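Local coordinates for uncharacterized rhodanese-related protein TVG0868615 (Thermoplasma volcanium GSS1, PDB 3GK5) that is of unknown function but, in this C-terminal part of a longer protein, has the rhodanese-like domain shared with many sulfurtransferases, at residues Asn7-Asp10 against Leu11-Ile15; Val23-Pro26 against Phe27-Ile30; Ile42-Leu45 against Arg46-Lys50; Ala71-Phe74 against Leu75-Gly79. All blocks are in the same frame, centred on the assembly; numbering follows the deposited sequence.

Contact 1: Asn7-Asp10 against Leu11-Ile15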
loop_
_atom_site.group_PDB
_atom_site.type_symbol
_atom_site.label_atom_id
_atom_site.label_comp_id
_atom_site.label_asym_id
_atom_site.label_seq_id
_atom_site.Cartn_x
_atom_site.Cartn_y
_atom_site.Cartn_z
ATOM N N ASN A 7 -9.707 6.062 1.601
ATOM C CA ASN A 7 -9.406 7.333 0.965
ATOM C C ASN A 7 -7.999 7.799 1.350
ATOM O O ASN A 7 -7.458 7.376 2.370
ATOM C CB ASN A 7 -10.427 8.369 1.428
ATOM C CG ASN A 7 -10.391 9.628 0.606
ATOM O OD1 ASN A 7 -10.794 10.696 1.070
ATOM N ND2 ASN A 7 -9.924 9.513 -0.635
ATOM N N ALA A 8 -7.413 8.679 0.540
ATOM C CA ALA A 8 -6.077 9.203 0.823
ATOM C C ALA A 8 -6.095 10.018 2.112
ATOM O O ALA A 8 -5.264 9.825 2.996
ATOM C CB ALA A 8 -5.600 10.071 -0.327
ATOM N N ALA A 9 -7.050 10.934 2.206
ATOM C CA ALA A 9 -7.177 11.780 3.379
ATOM C C ALA A 9 -7.327 10.920 4.620
ATOM O O ALA A 9 -6.756 11.226 5.670
ATOM C CB ALA A 9 -8.375 12.713 3.232
ATOM N N ASP A 10 -8.096 9.844 4.494
ATOM C CA ASP A 10 -8.317 8.922 5.605
ATOM C C ASP A 10 -6.997 8.310 6.046
ATOM O O ASP A 10 -6.646 8.349 7.228
ATOM C CB ASP A 10 -9.275 7.804 5.183
ATOM C CG ASP A 10 -10.712 8.269 5.070
ATOM O OD1 ASP A 10 -11.474 7.638 4.300
ATOM O OD2 ASP A 10 -11.083 9.249 5.759
ATOM N N LEU A 11 -6.270 7.736 5.090
ATOM C CA LEU A 11 -4.985 7.116 5.389
ATOM C C LEU A 11 -4.044 8.078 6.104
ATOM O O LEU A 11 -3.492 7.744 7.146
ATOM C CB LEU A 11 -4.312 6.605 4.107
ATOM C CG LEU A 11 -2.898 6.016 4.244
ATOM C CD1 LEU A 11 -2.843 4.997 5.370
ATOM C CD2 LEU A 11 -2.500 5.361 2.931
ATOM N N TYR A 12 -3.868 9.268 5.541
ATOM C CA TYR A 12 -2.976 10.261 6.123
ATOM C C TYR A 12 -3.364 10.645 7.543
ATOM O O TYR A 12 -2.500 10.797 8.404
ATOM C CB TYR A 12 -2.925 11.505 5.237
ATOM C CG TYR A 12 -2.048 12.613 5.769
ATOM C CD1 TYR A 12 -2.604 13.722 6.416
ATOM C CD2 TYR A 12 -0.659 12.559 5.626
ATOM C CE1 TYR A 12 -1.796 14.753 6.905
ATOM C CE2 TYR A 12 0.158 13.581 6.114
ATOM C CZ TYR A 12 -0.418 14.675 6.749
ATOM O OH TYR A 12 0.389 15.689 7.219
ATOM N N GLU A 13 -4.660 10.792 7.790
ATOM C CA GLU A 13 -5.138 11.151 9.115
ATOM C C GLU A 13 -4.922 10.037 10.137
ATOM O O GLU A 13 -4.880 10.290 11.341
ATOM C CB GLU A 13 -6.621 11.492 9.061
ATOM C CG GLU A 13 -6.928 12.774 8.341
ATOM C CD GLU A 13 -8.390 12.877 7.970
ATOM O OE1 GLU A 13 -9.240 12.729 8.875
ATOM O OE2 GLU A 13 -8.686 13.103 6.773
ATOM N N ASN A 14 -4.794 8.806 9.655
ATOM C CA ASN A 14 -4.600 7.655 10.530
ATOM C C ASN A 14 -3.294 6.948 10.199
ATOM O O ASN A 14 -3.086 5.796 10.573
ATOM C CB ASN A 14 -5.782 6.687 10.379
ATOM C CG ASN A 14 -7.094 7.273 10.912
ATOM O OD1 ASN A 14 -7.320 7.299 12.118
ATOM N ND2 ASN A 14 -7.951 7.754 10.010
ATOM N N ILE A 15 -2.410 7.674 9.522
ATOM C CA ILE A 15 -1.117 7.159 9.087
ATOM C C ILE A 15 -0.379 6.284 10.107
ATOM O O ILE A 15 0.280 5.308 9.734
ATOM C CB ILE A 15 -0.206 8.342 8.601
ATOM C CG1 ILE A 15 1.124 7.812 8.060
ATOM C CG2 ILE A 15 0.026 9.330 9.727
ATOM C CD1 ILE A 15 2.137 7.451 9.156
#

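Contact 2: Val23-Pro26 against Phe27-Ile30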
loop_
_atom_site.group_PDB
_atom_site.type_symbol
_atom_site.label_atom_id
_atom_site.label_comp_id
_atom_site.label_asym_id
_atom_site.label_seq_id
_atom_site.Cartn_x
_atom_site.Cartn_y
_atom_site.Cartn_z
ATOM N N VAL A 23 3.177 -2.097 -3.353
ATOM C CA VAL A 23 3.316 -3.250 -4.238
ATOM C C VAL A 23 3.808 -2.943 -5.645
ATOM O O VAL A 23 3.696 -3.771 -6.548
ATOM C CB VAL A 23 1.992 -3.998 -4.334
ATOM C CG1 VAL A 23 1.516 -4.354 -2.931
ATOM C CG2 VAL A 23 0.971 -3.136 -5.046
ATOM N N ARG A 24 4.363 -1.753 -5.814
ATOM C CA ARG A 24 4.899 -1.317 -7.095
ATOM C C ARG A 24 6.308 -1.874 -7.243
ATOM O O ARG A 24 6.880 -2.392 -6.286
ATOM C CB ARG A 24 4.946 0.214 -7.146
ATOM C CG ARG A 24 3.596 0.883 -6.951
ATOM C CD ARG A 24 3.699 2.380 -7.138
ATOM N NE ARG A 24 4.508 2.987 -6.086
ATOM C CZ ARG A 24 5.099 4.171 -6.187
ATOM N NH1 ARG A 24 4.979 4.883 -7.299
ATOM N NH2 ARG A 24 5.811 4.639 -5.175
ATOM N N GLU A 25 6.860 -1.767 -8.444
ATOM C CA GLU A 25 8.209 -2.245 -8.700
ATOM C C GLU A 25 9.176 -1.268 -8.046
ATOM O O GLU A 25 8.902 -0.072 -7.969
ATOM C CB GLU A 25 8.476 -2.343 -10.208
ATOM C CG GLU A 25 7.595 -3.374 -10.910
ATOM C CD GLU A 25 7.653 -4.734 -10.234
ATOM O OE1 GLU A 25 6.586 -5.373 -10.072
ATOM O OE2 GLU A 25 8.767 -5.171 -9.866
ATOM N N PRO A 26 10.321 -1.768 -7.563
ATOM C CA PRO A 26 11.347 -0.958 -6.897
ATOM C C PRO A 26 11.798 0.330 -7.585
ATOM O O PRO A 26 12.067 1.325 -6.909
ATOM C CB PRO A 26 12.491 -1.953 -6.674
ATOM C CG PRO A 26 12.247 -3.016 -7.722
ATOM C CD PRO A 26 10.762 -3.164 -7.711
ATOM N N PHE A 27 11.869 0.330 -8.914
ATOM C CA PHE A 27 12.303 1.530 -9.636
ATOM C C PHE A 27 11.286 2.647 -9.552
ATOM O O PHE A 27 11.598 3.795 -9.842
ATOM C CB PHE A 27 12.572 1.219 -11.118
ATOM C CG PHE A 27 11.327 0.973 -11.936
ATOM C CD1 PHE A 27 10.586 2.034 -12.455
ATOM C CD2 PHE A 27 10.917 -0.327 -12.215
ATOM C CE1 PHE A 27 9.453 1.798 -13.250
ATOM C CE2 PHE A 27 9.792 -0.575 -13.004
ATOM C CZ PHE A 27 9.060 0.491 -13.523
ATOM N N GLU A 28 10.068 2.307 -9.163
ATOM C CA GLU A 28 9.009 3.294 -9.067
ATOM C C GLU A 28 9.079 4.091 -7.782
ATOM O O GLU A 28 8.598 5.216 -7.728
ATOM C CB GLU A 28 7.644 2.608 -9.168
ATOM C CG GLU A 28 7.349 2.022 -10.535
ATOM C CD GLU A 28 6.021 1.293 -10.599
ATOM O OE1 GLU A 28 5.998 0.061 -10.405
ATOM O OE2 GLU A 28 4.998 1.958 -10.844
ATOM N N LEU A 29 9.668 3.513 -6.743
ATOM C CA LEU A 29 9.753 4.207 -5.465
ATOM C C LEU A 29 10.814 5.296 -5.422
ATOM O O LEU A 29 10.763 6.180 -4.576
ATOM C CB LEU A 29 9.982 3.210 -4.323
ATOM C CG LEU A 29 8.723 2.560 -3.738
ATOM C CD1 LEU A 29 8.054 1.716 -4.791
ATOM C CD2 LEU A 29 9.087 1.704 -2.508
ATOM N N ILE A 30 11.767 5.252 -6.342
ATOM C CA ILE A 30 12.801 6.269 -6.340
ATOM C C ILE A 30 12.190 7.626 -6.682
ATOM O O ILE A 30 12.801 8.669 -6.448
ATOM C CB ILE A 30 13.926 5.918 -7.327
ATOM C CG1 ILE A 30 13.454 6.108 -8.757
ATOM C CG2 ILE A 30 14.353 4.482 -7.130
ATOM C CD1 ILE A 30 13.723 7.503 -9.284
HETATM O O HOH W 1 6.789 7.697 -7.484
HETATM O O HOH W 2 4.734 4.669 -9.877
#

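Contact 3: Ile42-Leu45 against Arg46-Lys50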
loop_
_atom_site.group_PDB
_atom_site.type_symbol
_atom_site.label_atom_id
_atom_site.label_comp_id
_atom_site.label_asym_id
_atom_site.label_seq_id
_atom_site.Cartn_x
_atom_site.Cartn_y
_atom_site.Cartn_z
ATOM N N ILE A 42 4.200 -6.831 -6.688
ATOM C CA ILE A 42 3.200 -7.878 -6.916
ATOM C C ILE A 42 3.799 -9.144 -7.525
ATOM O O ILE A 42 3.182 -10.210 -7.494
ATOM C CB ILE A 42 2.076 -7.407 -7.870
ATOM C CG1 ILE A 42 2.695 -6.702 -9.068
ATOM C CG2 ILE A 42 1.090 -6.522 -7.141
ATOM C CD1 ILE A 42 1.684 -6.156 -10.045
ATOM N N SER A 43 4.995 -9.027 -8.094
ATOM C CA SER A 43 5.652 -10.173 -8.717
ATOM C C SER A 43 6.378 -11.004 -7.678
ATOM O O SER A 43 6.975 -12.042 -7.987
ATOM C CB SER A 43 6.641 -9.700 -9.776
ATOM O OG SER A 43 5.957 -8.993 -10.801
ATOM N N GLU A 44 6.314 -10.545 -6.436
ATOM C CA GLU A 44 6.962 -11.244 -5.346
ATOM C C GLU A 44 5.980 -11.474 -4.221
ATOM O O GLU A 44 6.203 -12.330 -3.372
ATOM C CB GLU A 44 8.147 -10.433 -4.826
ATOM C CG GLU A 44 9.137 -10.031 -5.890
ATOM C CD GLU A 44 10.306 -9.258 -5.325
ATOM O OE1 GLU A 44 11.035 -8.621 -6.116
ATOM O OE2 GLU A 44 10.506 -9.287 -4.091
ATOM N N LEU A 45 4.885 -10.723 -4.234
ATOM C CA LEU A 45 3.880 -10.817 -3.180
ATOM C C LEU A 45 3.453 -12.247 -2.899
ATOM O O LEU A 45 3.310 -12.648 -1.747
ATOM C CB LEU A 45 2.656 -9.969 -3.535
ATOM C CG LEU A 45 1.644 -9.733 -2.412
ATOM C CD1 LEU A 45 2.323 -8.981 -1.264
ATOM C CD2 LEU A 45 0.453 -8.927 -2.949
ATOM N N ARG A 46 3.253 -13.017 -3.956
ATOM C CA ARG A 46 2.846 -14.403 -3.811
ATOM C C ARG A 46 3.848 -15.212 -2.986
ATOM O O ARG A 46 3.455 -15.969 -2.111
ATOM C CB ARG A 46 2.654 -15.021 -5.199
ATOM C CG ARG A 46 2.984 -16.495 -5.283
ATOM C CD ARG A 46 1.937 -17.237 -6.083
ATOM N NE ARG A 46 0.707 -17.385 -5.318
ATOM C CZ ARG A 46 0.622 -18.068 -4.182
ATOM N NH1 ARG A 46 1.699 -18.666 -3.686
ATOM N NH2 ARG A 46 -0.536 -18.152 -3.540
ATOM N N GLU A 47 5.138 -15.032 -3.248
ATOM C CA GLU A 47 6.165 -15.776 -2.526
ATOM C C GLU A 47 6.637 -15.146 -1.227
ATOM O O GLU A 47 7.184 -15.834 -0.365
ATOM C CB GLU A 47 7.402 -16.001 -3.405
ATOM C CG GLU A 47 7.192 -16.833 -4.663
ATOM C CD GLU A 47 6.807 -15.995 -5.870
ATOM O OE1 GLU A 47 7.507 -14.996 -6.159
ATOM O OE2 GLU A 47 5.811 -16.344 -6.539
ATOM N N LYS A 48 6.445 -13.843 -1.071
ATOM C CA LYS A 48 6.928 -13.195 0.140
ATOM C C LYS A 48 5.894 -12.461 0.979
ATOM O O LYS A 48 6.225 -11.508 1.679
ATOM C CB LYS A 48 8.078 -12.257 -0.230
ATOM C CG LYS A 48 9.146 -12.952 -1.072
ATOM C CD LYS A 48 10.518 -12.313 -0.918
ATOM C CE LYS A 48 10.538 -10.871 -1.390
ATOM N NZ LYS A 48 11.908 -10.286 -1.259
ATOM N N TRP A 49 4.649 -12.911 0.923
ATOM C CA TRP A 49 3.598 -12.273 1.700
ATOM C C TRP A 49 3.615 -12.811 3.130
ATOM O O TRP A 49 2.952 -12.275 4.020
ATOM C CB TRP A 49 2.232 -12.556 1.084
ATOM C CG TRP A 49 1.808 -13.976 1.231
ATOM C CD1 TRP A 49 2.069 -15.006 0.374
ATOM C CD2 TRP A 49 1.070 -14.535 2.319
ATOM N NE1 TRP A 49 1.536 -16.173 0.859
ATOM C CE2 TRP A 49 0.913 -15.914 2.052
ATOM C CE3 TRP A 49 0.521 -14.005 3.495
ATOM C CZ2 TRP A 49 0.234 -16.775 2.923
ATOM C CZ3 TRP A 49 -0.156 -14.861 4.362
ATOM C CH2 TRP A 49 -0.295 -16.231 4.068
ATOM N N LYS A 50 4.371 -13.885 3.332
ATOM C CA LYS A 50 4.479 -14.528 4.629
ATOM C C LYS A 50 5.217 -13.624 5.598
ATOM O O LYS A 50 5.105 -13.765 6.817
ATOM C CB LYS A 50 5.204 -15.871 4.475
ATOM C CG LYS A 50 4.681 -16.704 3.293
ATOM C CD LYS A 50 5.176 -18.156 3.280
ATOM C CE LYS A 50 6.696 -18.276 3.274
ATOM N NZ LYS A 50 7.312 -18.036 4.617
#

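Contact 4: Ala71-Phe74 against Leu75-Gly79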
loop_
_atom_site.group_PDB
_atom_site.type_symbol
_atom_site.label_atom_id
_atom_site.label_comp_id
_atom_site.label_asym_id
_atom_site.label_seq_id
_atom_site.Cartn_x
_atom_site.Cartn_y
_atom_site.Cartn_z
ATOM N N ALA A 71 -3.990 -7.241 -5.144
ATOM C CA ALA A 71 -3.247 -7.703 -3.978
ATOM C C ALA A 71 -4.179 -7.842 -2.771
ATOM O O ALA A 71 -4.054 -8.769 -1.976
ATOM C CB ALA A 71 -2.118 -6.726 -3.649
ATOM N N VAL A 72 -5.113 -6.912 -2.633
ATOM C CA VAL A 72 -6.029 -6.960 -1.515
ATOM C C VAL A 72 -6.904 -8.204 -1.524
ATOM O O VAL A 72 -7.068 -8.852 -0.499
ATOM C CB VAL A 72 -6.921 -5.726 -1.486
ATOM C CG1 VAL A 72 -7.936 -5.860 -0.362
ATOM C CG2 VAL A 72 -6.066 -4.484 -1.283
ATOM N N GLU A 73 -7.461 -8.538 -2.684
ATOM C CA GLU A 73 -8.325 -9.709 -2.814
ATOM C C GLU A 73 -7.561 -10.978 -2.450
ATOM O O GLU A 73 -8.139 -11.947 -1.971
ATOM C CB GLU A 73 -8.848 -9.816 -4.252
ATOM C CG GLU A 73 -10.337 -9.521 -4.422
ATOM C CD GLU A 73 -11.216 -10.631 -3.868
ATOM O OE1 GLU A 73 -11.291 -10.782 -2.633
ATOM O OE2 GLU A 73 -11.825 -11.367 -4.669
ATOM N N PHE A 74 -6.255 -10.955 -2.683
ATOM C CA PHE A 74 -5.400 -12.091 -2.393
ATOM C C PHE A 74 -5.102 -12.208 -0.900
ATOM O O PHE A 74 -5.311 -13.258 -0.298
ATOM C CB PHE A 74 -4.096 -11.946 -3.182
ATOM C CG PHE A 74 -3.106 -13.052 -2.938
ATOM C CD1 PHE A 74 -3.395 -14.363 -3.305
ATOM C CD2 PHE A 74 -1.874 -12.778 -2.344
ATOM C CE1 PHE A 74 -2.472 -15.388 -3.080
ATOM C CE2 PHE A 74 -0.947 -13.787 -2.115
ATOM C CZ PHE A 74 -1.245 -15.099 -2.483
ATOM N N LEU A 75 -4.627 -11.128 -0.296
ATOM C CA LEU A 75 -4.280 -11.156 1.120
ATOM C C LEU A 75 -5.497 -11.142 2.044
ATOM O O LEU A 75 -5.387 -11.488 3.220
ATOM C CB LEU A 75 -3.376 -9.969 1.457
ATOM C CG LEU A 75 -2.143 -9.776 0.575
ATOM C CD1 LEU A 75 -1.501 -8.447 0.920
ATOM C CD2 LEU A 75 -1.162 -10.924 0.767
ATOM N N SER A 76 -6.650 -10.737 1.519
ATOM C CA SER A 76 -7.862 -10.678 2.324
ATOM C C SER A 76 -8.373 -12.076 2.636
ATOM O O SER A 76 -8.909 -12.326 3.713
ATOM C CB SER A 76 -8.959 -9.893 1.597
ATOM O OG SER A 76 -9.508 -10.661 0.543
ATOM N N GLN A 77 -8.207 -12.991 1.691
ATOM C CA GLN A 77 -8.673 -14.353 1.892
ATOM C C GLN A 77 -7.687 -15.140 2.742
ATOM O O GLN A 77 -7.981 -16.251 3.167
ATOM C CB GLN A 77 -8.867 -15.055 0.545
ATOM C CG GLN A 77 -9.698 -14.270 -0.461
ATOM C CD GLN A 77 -9.807 -14.981 -1.800
ATOM O OE1 GLN A 77 -10.347 -16.087 -1.881
ATOM N NE2 GLN A 77 -9.289 -14.353 -2.856
ATOM N N LEU A 78 -6.513 -14.566 2.987
ATOM C CA LEU A 78 -5.508 -15.240 3.797
ATOM C C LEU A 78 -5.591 -14.769 5.245
ATOM O O LEU A 78 -4.676 -15.000 6.041
ATOM C CB LEU A 78 -4.105 -14.978 3.245
ATOM C CG LEU A 78 -3.838 -15.465 1.818
ATOM C CD1 LEU A 78 -2.534 -14.887 1.322
ATOM C CD2 LEU A 78 -3.814 -16.988 1.782
ATOM N N GLY A 79 -6.686 -14.090 5.572
ATOM C CA GLY A 79 -6.891 -13.614 6.930
ATOM C C GLY A 79 -6.062 -12.424 7.373
ATOM O O GLY A 79 -5.793 -12.257 8.563
#

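Contact 1: Asn7-Asp10 against Leu11-Ile15
Asp10 and Asn14 meet where helix 8-13 runs out, in a compact example of a side chain taking over as helical backbone bonding ends. The carbonyl oxygen of Asp10 receives Asn14 ND2 at 3.1 Å; the donor is tilted from the carbonyl plane, and the oxygen lies somewhat out of the amide plane of Asn14. Asn14 N adds a weak bond to the same oxygen. Asn14 can present both nitrogens because its CG is turned beside its own backbone N (chi1 -67°). Leu11 enters through its backbone: Leu11 N reaches Asn7 O at 3.0 Å in a nearly straight bond (169°), and Leu11 CB rests 3.5 Å from Ala8 O. Its CG lies anti to N, and the branched end is carried away from this turn. Ala9 O accepts Glu13 N at 3.0 Å, while Glu13 CG packs 3.1 Å from that oxygen. Glu13 OE2 is modelled 2.9 Å from Ala9 O, but two acceptors so close make the placement of this carboxylate doubtful. Farther out, Leu11 packs on Tyr18 and on Trp92 of helix 88-94, and Tyr12 lays its ring against Tyr97 while also touching Trp92. Through these residues, helix 8-13 joins helix 88-94 and the loop that follows it.

Contact 2: Val23-Pro26 against Phe27-Ile30
From Glu25 into Glu28 the backbone changes from an extended course to a single, weakly bonded helical turn, with Pro26 at the bend. Glu28 N binds Glu25 O at 2.9 Å, and Leu29 N follows with Pro26 O at 3.3 Å; both bonds span three residues, with donors above the carbonyl plane. Glu28 then folds its side chain back: OE1 takes the N-H of Glu25 at 2.8 Å on its anti side, 33° out of the carboxylate plane. The acid thus closes the turn from the other direction. Arg24 crosses Glu28 at a slant, guanidinium and carboxylate planes 57° apart, with Arg24 CB 3.4 Å from Glu28 OE1 and one guanidinium face under Glu28 CB. No Arg24 N-H points at the carboxylate; instead a water donates to Glu28 OE2 at 2.9 Å and receives a weak bond from Arg24 NH1, while another water links NH1, again weakly, to Glu28 O. The Phe27 ring takes Glu28 CG over one face, near its rim, and sets CE2 3.6 Å from Glu25 CB. An alanine in place of Glu28 would probably leave the Glu25 N-H without this acceptor and deprive Arg67 of its salt-bridge partner. Arg24 NH2 is gripped by Asp22 and Gly32 O, which ties the turn to strand 19-22. Pro26 and Leu29 lie on Asn39 of strand 38-39, Glu25 touches Ser43 of helix 42-48, and Glu28 reaches Ala63 and Arg67, so the turn probably borders the active-site loop of rhodanese-like domains, which precedes helix 66-76.

Contact 3: Ile42-Leu45 against Arg46-Lys50
Glu44 and Lys48, one helical turn apart, run side by side and point the same way, the textbook geometry of an i to i+4 ion pair. Glu44 is extended beyond CG, whereas Lys48 bends at chi3 (-62°), which swings its ammonium group across to the acid. Glu44 OE2 meets Lys48 NZ in a salt bridge of 3.3 Å, with Lys48 CE also close to the oxygen at 3.1 Å. Beneath the pair, Lys48 N donates to Glu44 O at 2.8 Å, nearly in line with the carbonyl; Glu47 N adds a weak bond to the same oxygen. Trp49 is oriented quite differently. Its CG sits between backbone N and carbonyl carbon (chi1 70°), so that the ring turns an edge to the preceding coil: Leu45 O lies in the ring plane, 3.4 Å from Trp49 CD1. Leu45 O comes nearer still to Trp49 N, 3.0 Å, but at too poor an angle for a hydrogen bond. The two side chains make a looser apolar contact, Leu45 CD1 lying 4.3 Å from Trp49 CB. Beyond the segments, Leu45 packs on Ala71, Arg46 on Phe74, and Trp49 on Leu75 and Leu78. A salt bridge on one side and apolar residues turned to helix 66-76 on another are characteristic of an amphipathic helix, here one of those flanking the parallel sheet of a rhodanese-like domain.

Contact 4: Ala71-Phe74 against Leu75-Gly79
Leu75 and Ala71 open the last turn of helix 66-76, which a Schellman motif then brings to a close. Leu75 N donates to Ala71 O at 3.0 Å in a nearly straight bond (172°), and Leu75 CD2 reaches Phe74 CD2 at 3.7 Å. Ser76 continues the helical pattern, its N bonded to Val72 O at 2.8 Å; Ser76 OG lies 3.1 Å from Glu73 O and 3.2 Å from Val72 O. Gln77 uses its side chain: extended beyond CG, it runs back along the helix so that NE2 grips Glu73 O at 2.8 Å. The acceptor lies in the amide plane of Gln77, while the donor stands above the carbonyl plane of Glu73, 42° out of it. Leu78 points its side chain back at the helix and sets CD1 over one face of the Phe74 ring, a CH-pi contact 4.1 Å from the ring centroid. With CG anti to the backbone N (chi1 179°), the Phe74 ring is carried to where Leu78 can cover one face. An alanine at Phe74 would probably leave Leu78 CD1 without the ring face it covers and open a gap beside Leu75 CD2. On the side toward the sheet, Val72 packs on strands 58-61 and 82-85, joined by this helix in a beta-alpha-beta unit. Gly79, with positive phi, is the C-prime residue of the motif; beside the bond of Leu80 N to Leu75 O, Gly79 N makes a weak one to Ser76 O at 3.4 Å.

Overall arrangement
Following the chain from its N terminus, the four contacts come in series; each is confined to one continuous stretch, so none nests within or crosses another. Contact 1 forms the helix after the edge strand 5-6 and stands apart, its centre about 25 Å from that of contact 3, across the chain's centre. Contact 2 turns the chain after strand 19-22 and joins contact 3 through a probable bond from Ile42 N to Val23 O. Contact 3, after strand 38-39, lies against contact 4: Leu45 meets Ala71, and Trp49 meets Leu75 and Leu78. Contact 4 closes the helix linking strands 58-61 and 82-85, completing a packed row of elements beside the parallel sheet.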